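Local coordinates for AncCDT-1 (Synthetic construct, PDB 5T0W), which binds amino acids as an ancestral periplasmic-type solute-binding protein, here holding arginine, and is a precursor of cyclohexadienyl dehydratase, at residues Lys54-Glu59 with Leu221-Asn226. Residues are numbered along the deposited sequence; the frame is centred on the assembly and turned at random.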
ATOM      1  N   LYS A  54      -8.676  -1.725  13.024  1.00 24.51           N
ATOM      2  CA  LYS A  54      -9.664  -1.628  14.087  1.00 25.68           C
ATOM      3  C   LYS A  54     -10.285  -2.964  14.381  1.00 25.63           C
ATOM      4  O   LYS A  54     -10.465  -3.313  15.552  1.00 26.21           O
ATOM      5  CB  LYS A  54     -10.766  -0.658  13.715  1.00 26.96           C
ATOM      6  CG  LYS A  54     -10.298   0.777  13.762  1.00 27.62           C
ATOM      7  CD  LYS A  54     -11.456   1.716  13.505  1.00 29.22           C
ATOM      8  CE  LYS A  54     -10.980   3.145  13.682  1.00 30.13           C
ATOM      9  NZ  LYS A  54     -11.932   4.048  13.013  1.00 31.53           N
ATOM     10  N   ALA A  55     -10.646  -3.701  13.334  1.00 25.19           N
ATOM     11  CA  ALA A  55     -11.303  -5.003  13.507  1.00 25.39           C
ATOM     12  C   ALA A  55     -10.379  -5.958  14.255  1.00 24.74           C
ATOM     13  O   ALA A  55     -10.816  -6.686  15.148  1.00 25.31           O
ATOM     14  CB  ALA A  55     -11.721  -5.596  12.149  1.00 25.19           C
ATOM     15  N   LEU A  56      -9.112  -5.982  13.851  1.00 23.72           N
ATOM     16  CA  LEU A  56      -8.111  -6.827  14.498  1.00 23.28           C
ATOM     17  C   LEU A  56      -7.949  -6.475  15.983  1.00 23.91           C
ATOM     18  O   LEU A  56      -7.945  -7.353  16.845  1.00 24.26           O
ATOM     19  CB  LEU A  56      -6.748  -6.699  13.783  1.00 22.34           C
ATOM     20  CG  LEU A  56      -5.556  -7.371  14.461  1.00 22.13           C
ATOM     21  CD1 LEU A  56      -5.840  -8.817  14.796  1.00 22.38           C
ATOM     22  CD2 LEU A  56      -4.343  -7.303  13.547  1.00 21.42           C
ATOM     23  N   ALA A  57      -7.813  -5.188  16.270  1.00 24.23           N
ATOM     24  CA  ALA A  57      -7.757  -4.733  17.652  1.00 25.09           C
ATOM     25  C   ALA A  57      -8.959  -5.228  18.469  1.00 26.09           C
ATOM     26  O   ALA A  57      -8.769  -5.825  19.509  1.00 26.50           O
ATOM     27  CB  ALA A  57      -7.651  -3.234  17.685  1.00 25.58           C
ATOM     28  N   LYS A  58     -10.177  -5.015  17.985  1.00 26.62           N
ATOM     29  CA  LYS A  58     -11.374  -5.568  18.638  1.00 27.72           C
ATOM     30  C   LYS A  58     -11.222  -7.074  18.933  1.00 27.50           C
ATOM     31  O   LYS A  58     -11.311  -7.492  20.085  1.00 28.23           O
ATOM     32  CB  LYS A  58     -12.639  -5.322  17.803  1.00 28.36           C
ATOM     33  N   GLU A  59     -10.919  -7.866  17.903  1.00 26.60           N
ATOM     34  CA  GLU A  59     -10.642  -9.292  18.050  1.00 26.48           C
ATOM     35  C   GLU A  59      -9.671  -9.568  19.204  1.00 26.53           C
ATOM     36  O   GLU A  59      -9.870 -10.483  20.006  1.00 27.24           O
ATOM     37  CB  GLU A  59     -10.058  -9.817  16.737  1.00 25.45           C
ATOM     38  CG  GLU A  59      -9.592 -11.261  16.733  1.00 25.38           C
ATOM     39  CD  GLU A  59     -10.544 -12.223  16.058  1.00 25.95           C
ATOM     40  OE1 GLU A  59     -11.688 -11.852  15.693  1.00 26.55           O
ATOM     41  OE2 GLU A  59     -10.116 -13.387  15.885  1.00 25.98           O
ATOM     42  N   LEU A 221       1.127 -14.430  14.031  1.00 21.17           N
ATOM     43  CA  LEU A 221       0.812 -14.745  12.631  1.00 20.83           C
ATOM     44  C   LEU A 221      -0.448 -15.596  12.502  1.00 20.21           C
ATOM     45  O   LEU A 221      -1.325 -15.298  11.697  1.00 19.81           O
ATOM     46  CB  LEU A 221       1.981 -15.448  11.945  1.00 21.49           C
ATOM     47  CG  LEU A 221       1.772 -15.722  10.453  1.00 21.77           C
ATOM     48  CD1 LEU A 221       1.325 -14.472   9.715  1.00 21.53           C
ATOM     49  CD2 LEU A 221       3.030 -16.292   9.804  1.00 22.63           C
ATOM     50  N   ASN A 222      -0.524 -16.653  13.310  1.00 20.12           N
ATOM     51  CA  ASN A 222      -1.709 -17.528  13.324  1.00 19.95           C
ATOM     52  C   ASN A 222      -2.952 -16.760  13.729  1.00 19.19           C
ATOM     53  O   ASN A 222      -4.015 -16.941  13.157  1.00 19.16           O
ATOM     54  CB  ASN A 222      -1.492 -18.703  14.255  1.00 20.57           C
ATOM     55  CG  ASN A 222      -0.359 -19.604  13.791  1.00 21.38           C
ATOM     56  OD1 ASN A 222       0.060 -19.561  12.632  1.00 21.63           O
ATOM     57  ND2 ASN A 222       0.144 -20.430  14.702  1.00 22.00           N
ATOM     58  N   TRP A 223      -2.790 -15.876  14.704  1.00 18.60           N
ATOM     59  CA  TRP A 223      -3.907 -15.091  15.203  1.00 18.25           C
ATOM     60  C   TRP A 223      -4.452 -14.200  14.094  1.00 17.99           C
ATOM     61  O   TRP A 223      -5.647 -14.238  13.764  1.00 18.21           O
ATOM     62  CB  TRP A 223      -3.441 -14.227  16.364  1.00 18.18           C
ATOM     63  CG  TRP A 223      -4.520 -13.517  16.986  1.00 18.23           C
ATOM     64  CD1 TRP A 223      -5.224 -12.471  16.466  1.00 18.22           C
ATOM     65  CD2 TRP A 223      -5.072 -13.788  18.279  1.00 18.58           C
ATOM     66  NE1 TRP A 223      -6.178 -12.065  17.368  1.00 18.69           N
ATOM     67  CE2 TRP A 223      -6.105 -12.865  18.483  1.00 18.90           C
ATOM     68  CE3 TRP A 223      -4.784 -14.723  19.287  1.00 18.80           C
ATOM     69  CZ2 TRP A 223      -6.853 -12.859  19.620  1.00 19.55           C
ATOM     70  CZ3 TRP A 223      -5.522 -14.702  20.421  1.00 19.36           C
ATOM     71  CH2 TRP A 223      -6.545 -13.774  20.588  1.00 19.76           C
ATOM     72  N   VAL A 224      -3.553 -13.447  13.472  1.00 17.65           N
ATOM     73  CA  VAL A 224      -3.918 -12.619  12.338  1.00 17.49           C
ATOM     74  C   VAL A 224      -4.621 -13.465  11.262  1.00 17.59           C
ATOM     75  O   VAL A 224      -5.712 -13.110  10.815  1.00 17.73           O
ATOM     76  CB  VAL A 224      -2.687 -11.905  11.734  1.00 17.42           C
ATOM     77  CG1 VAL A 224      -3.048 -11.188  10.439  1.00 17.46           C
ATOM     78  CG2 VAL A 224      -2.118 -10.914  12.722  1.00 17.57           C
ATOM     79  N   ASN A 225      -4.012 -14.577  10.862  1.00 17.70           N
ATOM     80  CA  ASN A 225      -4.618 -15.387   9.824  1.00 18.06           C
ATOM     81  C   ASN A 225      -5.975 -15.911  10.260  1.00 18.62           C
ATOM     82  O   ASN A 225      -6.904 -15.916   9.469  1.00 19.04           O
ATOM     83  CB  ASN A 225      -3.719 -16.534   9.365  1.00 18.27           C
ATOM     84  CG  ASN A 225      -2.601 -16.061   8.460  1.00 18.28           C
ATOM     85  OD1 ASN A 225      -2.753 -15.104   7.684  1.00 18.17           O
ATOM     86  ND2 ASN A 225      -1.449 -16.686   8.595  1.00 18.55           N
ATOM     87  N   ASN A 226      -6.099 -16.339  11.510  1.00 19.04           N
ATOM     88  CA  ASN A 226      -7.355 -16.835  11.969  1.00 19.83           C
ATOM     89  C   ASN A 226      -8.406 -15.728  11.858  1.00 20.27           C
ATOM     90  O   ASN A 226      -9.520 -15.964  11.386  1.00 20.82           O
ATOM     91  CB  ASN A 226      -7.256 -17.325  13.429  1.00 20.00           C
ATOM     92  CG  ASN A 226      -6.591 -18.682  13.557  1.00 20.26           C
ATOM     93  OD1 ASN A 226      -6.571 -19.475  12.612  1.00 20.57           O
ATOM     94  ND2 ASN A 226      -6.076 -18.973  14.752  1.00 20.35           N
TER
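Trp223 reaches across to helix 48-60 with the pyrrole end of its indole, and Leu56 and Glu59, one turn apart, receive it. The indole of Trp223 swings off helix 218-233 because CG stands trans to the backbone N (chi1 -175°). Leu56 meets the ring at its edge, near the ring plane: the methyl CD1 sits 4.1 Å from Trp223 CD1. The other methyl of the same fork, Leu56 CD2, turns to Val224 and lies 4.3 Å from Val224 CG2, although the CB of Val224 points away from helix 48-60.

Glu59 adds aliphatic contact, its CG 3.6 Å from Trp223 NE1 and oblique to the ring. The chain then bends at chi2, and the carboxylate plane stands nearly perpendicular to the indole, at 88°. Further round the ring, the backbone Glu59 O lies in the indole plane at the edge, 3.9 Å from Trp223 CZ2. No hydrogen bond joins the two segments; the contact is small and held by van der Waals packing.

The segment axes come no closer than 11.0 Å and run at 113° to each other; the indole of Trp223 and the fork of Leu56 span most of the separation. The contact lies in one lobe of the periplasmic-binding-protein fold, apart from the arginine pocket. Trp227, the next turn of helix 218-233, also packs on Leu56 and Glu59, while Ile85, on outermost strand 85-86 of the three-stranded parallel sheet, packs against both Leu56 and Val224.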